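Local coordinates for uncharacterized protein (PDB 5DGG) that is of unknown function but belongs to the Legionella ubiquitin-specific protease A family of the CA peptidase clan, consistent with a role in removing ubiquitin, at residues G60-P72 / T79-P91. Numbering follows the deposited sequence. Where two conformers were deposited one is given.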
loop_
_atom_site.group_PDB
_atom_site.type_symbol
_atom_site.label_atom_id
_atom_site.label_comp_id
_atom_site.label_asym_id
_atom_site.label_seq_id
_atom_site.Cartn_x
_atom_site.Cartn_y
_atom_site.Cartn_z
ATOM N N GLY A 60 1.475 0.044 8.580
ATOM C CA GLY A 60 1.763 -0.979 9.549
ATOM C C GLY A 60 1.676 -0.456 10.960
ATOM O O GLY A 60 0.901 0.414 11.240
ATOM N N PRO A 61 2.487 -1.017 11.868
ATOM C CA PRO A 61 3.467 -2.046 11.564
ATOM C C PRO A 61 2.850 -3.380 11.855
ATOM O O PRO A 61 1.654 -3.461 12.167
ATOM C CB PRO A 61 4.582 -1.720 12.549
ATOM C CG PRO A 61 3.818 -1.342 13.767
ATOM C CD PRO A 61 2.535 -0.677 13.300
ATOM N N GLY A 62 3.620 -4.442 11.716
ATOM C CA GLY A 62 3.064 -5.751 11.970
ATOM C C GLY A 62 2.243 -6.310 10.833
ATOM O O GLY A 62 2.809 -6.750 9.876
ATOM N N HIS A 63 0.910 -6.286 10.958
ATOM C CA HIS A 63 0.011 -6.711 9.924
ATOM C C HIS A 63 -0.098 -5.609 8.821
ATOM O O HIS A 63 -1.046 -4.846 8.826
ATOM C CB HIS A 63 -1.357 -6.987 10.575
ATOM C CG HIS A 63 -2.364 -7.629 9.666
ATOM N ND1 HIS A 63 -2.942 -8.854 9.937
ATOM C CD2 HIS A 63 -2.862 -7.241 8.468
ATOM C CE1 HIS A 63 -3.799 -9.150 8.984
ATOM N NE2 HIS A 63 -3.755 -8.196 8.071
ATOM N N TRP A 64 0.869 -5.557 7.908
ATOM C CA TRP A 64 0.909 -4.546 6.856
ATOM C C TRP A 64 -0.352 -4.575 6.024
ATOM O O TRP A 64 -0.886 -5.646 5.720
ATOM C CB TRP A 64 2.131 -4.753 5.947
ATOM C CG TRP A 64 3.424 -4.468 6.700
ATOM C CD1 TRP A 64 4.294 -5.390 7.236
ATOM C CD2 TRP A 64 3.961 -3.196 6.980
ATOM N NE1 TRP A 64 5.343 -4.754 7.852
ATOM C CE2 TRP A 64 5.178 -3.402 7.698
ATOM C CE3 TRP A 64 3.555 -1.901 6.694
ATOM C CZ2 TRP A 64 5.964 -2.350 8.151
ATOM C CZ3 TRP A 64 4.363 -0.858 7.100
ATOM C CH2 TRP A 64 5.550 -1.085 7.854
ATOM N N ARG A 65 -0.842 -3.385 5.723
ATOM C CA ARG A 65 -1.957 -3.166 4.839
ATOM C C ARG A 65 -1.628 -2.053 3.843
ATOM O O ARG A 65 -0.683 -1.281 4.016
ATOM C CB ARG A 65 -3.208 -2.809 5.660
ATOM C CG ARG A 65 -3.739 -3.935 6.533
ATOM C CD ARG A 65 -4.939 -3.477 7.346
ATOM N NE ARG A 65 -5.391 -4.502 8.266
ATOM C CZ ARG A 65 -4.951 -4.670 9.522
ATOM N NH1 ARG A 65 -4.042 -3.892 10.071
ATOM N NH2 ARG A 65 -5.447 -5.643 10.242
ATOM N N GLY A 66 -2.385 -1.992 2.770
ATOM C CA GLY A 66 -2.171 -0.982 1.754
ATOM C C GLY A 66 -3.351 -0.056 1.598
ATOM O O GLY A 66 -4.497 -0.461 1.726
ATOM N N VAL A 67 -3.054 1.220 1.415
ATOM C CA VAL A 67 -4.032 2.226 1.161
ATOM C C VAL A 67 -3.765 2.849 -0.197
ATOM O O VAL A 67 -2.634 3.337 -0.450
ATOM C CB VAL A 67 -3.923 3.318 2.243
ATOM C CG1 VAL A 67 -4.822 4.507 1.928
ATOM C CG2 VAL A 67 -4.207 2.730 3.586
ATOM N N TYR A 68 -4.770 2.873 -1.054
ATOM C CA TYR A 68 -4.647 3.385 -2.433
ATOM C C TYR A 68 -5.718 4.414 -2.707
ATOM O O TYR A 68 -6.915 4.080 -2.781
ATOM C CB TYR A 68 -4.672 2.244 -3.477
ATOM C CG TYR A 68 -3.775 1.152 -3.048
ATOM C CD1 TYR A 68 -2.449 1.193 -3.376
ATOM C CD2 TYR A 68 -4.244 0.074 -2.302
ATOM C CE1 TYR A 68 -1.582 0.235 -2.937
ATOM C CE2 TYR A 68 -3.389 -0.887 -1.852
ATOM C CZ TYR A 68 -2.055 -0.793 -2.153
ATOM O OH TYR A 68 -1.159 -1.774 -1.776
ATOM N N LEU A 69 -5.285 5.664 -2.845
ATOM C CA LEU A 69 -6.184 6.780 -3.120
ATOM C C LEU A 69 -6.090 7.167 -4.585
ATOM O O LEU A 69 -4.978 7.372 -5.114
ATOM C CB LEU A 69 -5.826 7.997 -2.237
ATOM C CG LEU A 69 -6.687 9.265 -2.365
ATOM C CD1 LEU A 69 -8.106 9.097 -1.839
ATOM C CD2 LEU A 69 -6.052 10.434 -1.617
ATOM N N SER A 70 -7.239 7.251 -5.224
ATOM C CA SER A 70 -7.388 7.644 -6.609
ATOM C C SER A 70 -8.228 8.889 -6.628
ATOM O O SER A 70 -9.319 8.945 -6.031
ATOM C CB SER A 70 -8.116 6.565 -7.443
ATOM O OG SER A 70 -7.411 5.381 -7.435
ATOM N N LYS A 71 -7.749 9.913 -7.317
ATOM C CA LYS A 71 -8.508 11.172 -7.475
ATOM C C LYS A 71 -9.615 11.057 -8.491
ATOM O O LYS A 71 -9.632 10.105 -9.317
ATOM C CB LYS A 71 -7.553 12.275 -7.875
ATOM C CG LYS A 71 -6.673 12.673 -6.746
ATOM C CD LYS A 71 -5.958 13.955 -7.076
ATOM C CE LYS A 71 -4.855 14.187 -6.097
ATOM N NZ LYS A 71 -4.229 15.495 -6.429
ATOM N N PRO A 72 -10.575 12.024 -8.467
ATOM C CA PRO A 72 -11.710 11.908 -9.431
ATOM C C PRO A 72 -11.315 11.986 -10.924
ATOM O O PRO A 72 -10.402 12.727 -11.284
ATOM C CB PRO A 72 -12.650 13.062 -9.032
ATOM C CG PRO A 72 -11.847 13.978 -8.161
ATOM C CD PRO A 72 -10.697 13.202 -7.587
ATOM N N THR A 79 -15.866 14.521 -8.427
ATOM C CA THR A 79 -15.530 15.203 -7.163
ATOM C C THR A 79 -14.892 14.310 -6.054
ATOM O O THR A 79 -13.952 14.748 -5.399
ATOM C CB THR A 79 -16.762 15.914 -6.529
ATOM O OG1 THR A 79 -17.580 16.503 -7.543
ATOM C CG2 THR A 79 -16.322 17.018 -5.547
ATOM N N ALA A 80 -15.401 13.086 -5.826
ATOM C CA ALA A 80 -14.895 12.262 -4.716
ATOM C C ALA A 80 -13.644 11.394 -5.039
ATOM O O ALA A 80 -13.373 11.063 -6.173
ATOM C CB ALA A 80 -16.016 11.417 -4.110
ATOM N N TYR A 81 -12.893 11.081 -3.984
ATOM C CA TYR A 81 -11.687 10.332 -4.011
ATOM C C TYR A 81 -12.058 8.869 -3.730
ATOM O O TYR A 81 -12.829 8.617 -2.795
ATOM C CB TYR A 81 -10.807 10.810 -2.877
ATOM C CG TYR A 81 -10.425 12.304 -2.917
ATOM C CD1 TYR A 81 -9.232 12.711 -3.479
ATOM C CD2 TYR A 81 -11.236 13.268 -2.362
ATOM C CE1 TYR A 81 -8.868 14.058 -3.550
ATOM C CE2 TYR A 81 -10.868 14.629 -2.408
ATOM C CZ TYR A 81 -9.677 15.009 -3.024
ATOM O OH TYR A 81 -9.334 16.347 -3.073
ATOM N N ASP A 82 -11.512 7.934 -4.510
ATOM C CA ASP A 82 -11.641 6.510 -4.260
ATOM C C ASP A 82 -10.561 6.091 -3.334
ATOM O O ASP A 82 -9.383 6.379 -3.575
ATOM C CB ASP A 82 -11.538 5.693 -5.575
ATOM C CG ASP A 82 -12.865 5.436 -6.232
ATOM O OD1 ASP A 82 -13.828 6.207 -5.976
ATOM O OD2 ASP A 82 -12.944 4.428 -7.018
ATOM N N LEU A 83 -10.916 5.395 -2.271
ATOM C CA LEU A 83 -9.967 4.954 -1.310
ATOM C C LEU A 83 -10.055 3.412 -1.143
ATOM O O LEU A 83 -11.042 2.883 -0.588
ATOM C CB LEU A 83 -10.313 5.643 -0.008
ATOM C CG LEU A 83 -9.415 5.358 1.142
ATOM C CD1 LEU A 83 -8.030 5.944 0.853
ATOM C CD2 LEU A 83 -10.048 5.862 2.444
ATOM N N GLU A 84 -9.088 2.702 -1.670
ATOM C CA GLU A 84 -9.059 1.239 -1.535
ATOM C C GLU A 84 -8.205 0.860 -0.339
ATOM O O GLU A 84 -7.051 1.306 -0.225
ATOM C CB GLU A 84 -8.483 0.588 -2.788
ATOM C CG GLU A 84 -8.257 -0.898 -2.626
ATOM C CD GLU A 84 -7.686 -1.617 -3.852
ATOM O OE1 GLU A 84 -7.509 -0.969 -4.916
ATOM O OE2 GLU A 84 -7.353 -2.832 -3.718
ATOM N N LEU A 85 -8.768 0.065 0.549
ATOM C CA LEU A 85 -8.094 -0.429 1.728
ATOM C C LEU A 85 -7.876 -1.913 1.634
ATOM O O LEU A 85 -8.834 -2.675 1.640
ATOM C CB LEU A 85 -8.929 -0.082 2.969
ATOM C CG LEU A 85 -9.294 1.396 3.161
ATOM C CD1 LEU A 85 -10.154 1.657 4.423
ATOM C CD2 LEU A 85 -8.072 2.267 3.181
ATOM N N PHE A 86 -6.614 -2.329 1.452
ATOM C CA PHE A 86 -6.220 -3.719 1.139
ATOM C C PHE A 86 -5.664 -4.403 2.386
ATOM O O PHE A 86 -4.755 -3.902 3.022
ATOM C CB PHE A 86 -5.161 -3.731 0.028
ATOM C CG PHE A 86 -4.500 -5.053 -0.195
ATOM C CD1 PHE A 86 -5.121 -6.032 -0.938
ATOM C CD2 PHE A 86 -3.248 -5.312 0.356
ATOM C CE1 PHE A 86 -4.495 -7.248 -1.161
ATOM C CE2 PHE A 86 -2.619 -6.505 0.125
ATOM C CZ PHE A 86 -3.243 -7.478 -0.651
ATOM N N ASP A 87 -6.235 -5.543 2.726
ATOM C CA ASP A 87 -5.705 -6.352 3.800
ATOM C C ASP A 87 -5.308 -7.733 3.233
ATOM O O ASP A 87 -6.139 -8.433 2.630
ATOM C CB ASP A 87 -6.794 -6.476 4.849
ATOM C CG ASP A 87 -6.338 -7.192 6.095
ATOM O OD1 ASP A 87 -5.546 -8.146 6.001
ATOM O OD2 ASP A 87 -6.813 -6.818 7.189
ATOM N N PRO A 88 -4.025 -8.132 3.394
ATOM C CA PRO A 88 -3.560 -9.433 2.920
ATOM C C PRO A 88 -4.452 -10.618 3.342
ATOM O O PRO A 88 -4.489 -11.638 2.632
ATOM C CB PRO A 88 -2.183 -9.546 3.563
ATOM C CG PRO A 88 -1.721 -8.136 3.638
ATOM C CD PRO A 88 -2.935 -7.353 3.971
ATOM N N TYR A 89 -5.172 -10.503 4.444
ATOM C CA TYR A 89 -5.983 -11.663 4.941
ATOM C C TYR A 89 -7.301 -11.752 4.213
ATOM O O TYR A 89 -7.914 -12.810 4.166
ATOM C CB TYR A 89 -6.294 -11.593 6.438
ATOM C CG TYR A 89 -5.210 -12.072 7.378
ATOM C CD1 TYR A 89 -3.883 -12.127 6.997
ATOM C CD2 TYR A 89 -5.527 -12.423 8.683
ATOM C CE1 TYR A 89 -2.886 -12.474 7.908
ATOM C CE2 TYR A 89 -4.548 -12.825 9.586
ATOM C CZ TYR A 89 -3.230 -12.862 9.191
ATOM O OH TYR A 89 -2.254 -13.243 10.093
ATOM N N GLY A 90 -7.739 -10.639 3.645
ATOM C CA GLY A 90 -9.021 -10.589 2.973
ATOM C C GLY A 90 -9.691 -9.278 3.309
ATOM O O GLY A 90 -9.278 -8.590 4.243
ATOM N N PRO A 91 -10.742 -8.913 2.557
ATOM C CA PRO A 91 -11.297 -7.551 2.734
ATOM C C PRO A 91 -11.874 -7.206 4.113
ATOM O O PRO A 91 -11.768 -6.057 4.539
ATOM C CB PRO A 91 -12.370 -7.462 1.654
ATOM C CG PRO A 91 -12.716 -8.882 1.324
ATOM C CD PRO A 91 -11.477 -9.710 1.566
#
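His63 turns an edge onto Tyr89: its CE1 stands over the centre of the phenol ring, the planes at 59°, an edge-to-face pair. One imidazole face carries Arg65 NH2 near its rim, and reciprocally His63 CD2 sits over the centre of one face of the guanidinium. At the imidazole edge lies Asp87, whose OD1 accepts a nearly straight bond from His63 NE2 at 2.7 Å, in the ring plane but from above the carboxylate plane. With CG anti to the backbone N (chi1 -172°), His63 reaches across to this carboxylate. Tyr89 N approaches Asp87 OD1 from the opposite face of the carboxylate at 2.8 Å, closing an Asx turn within the type I turn Asp87 to Gly90. The other oxygen, Asp87 OD2, forms a salt bridge with Arg65 NE at 2.9 Å, the guanidinium and carboxylate planes being nearly perpendicular.

Beyond this cluster, strands 65-70 and 81-86 form an antiparallel hairpin in the middle of the five-stranded mixed sheet of the protein's central domain. Gly66-Phe86, Tyr68-Glu84 and Ser70-Asp82 are hydrogen-bonded pairs, with two backbone bonds each. On one face Val67 CG1 meets Leu83 CD1 at 3.7 Å and Val67 CG2 lies against Leu85 CD2, while helix 98-108 packs on Val67, Leu83 and Leu85 through Val101. On the other, the Tyr68 ring edge meets Phe86 CB at 3.8 Å from CE2; Tyr139 stacks on Phe86, and Glu84 bonds Tyr139 and Thr120 and pairs with Lys143.

Three donors thus grip the Asp87 carboxylate, His63 NE2 and Tyr89 N at OD1 and Arg65 NE at OD2, fixing its rotation and, through it, the setting of the His63 ring. This His-carboxylate pair is consistent with the histidine-acid pairing used by cysteine peptidases of the CA clan, to which the family is assigned.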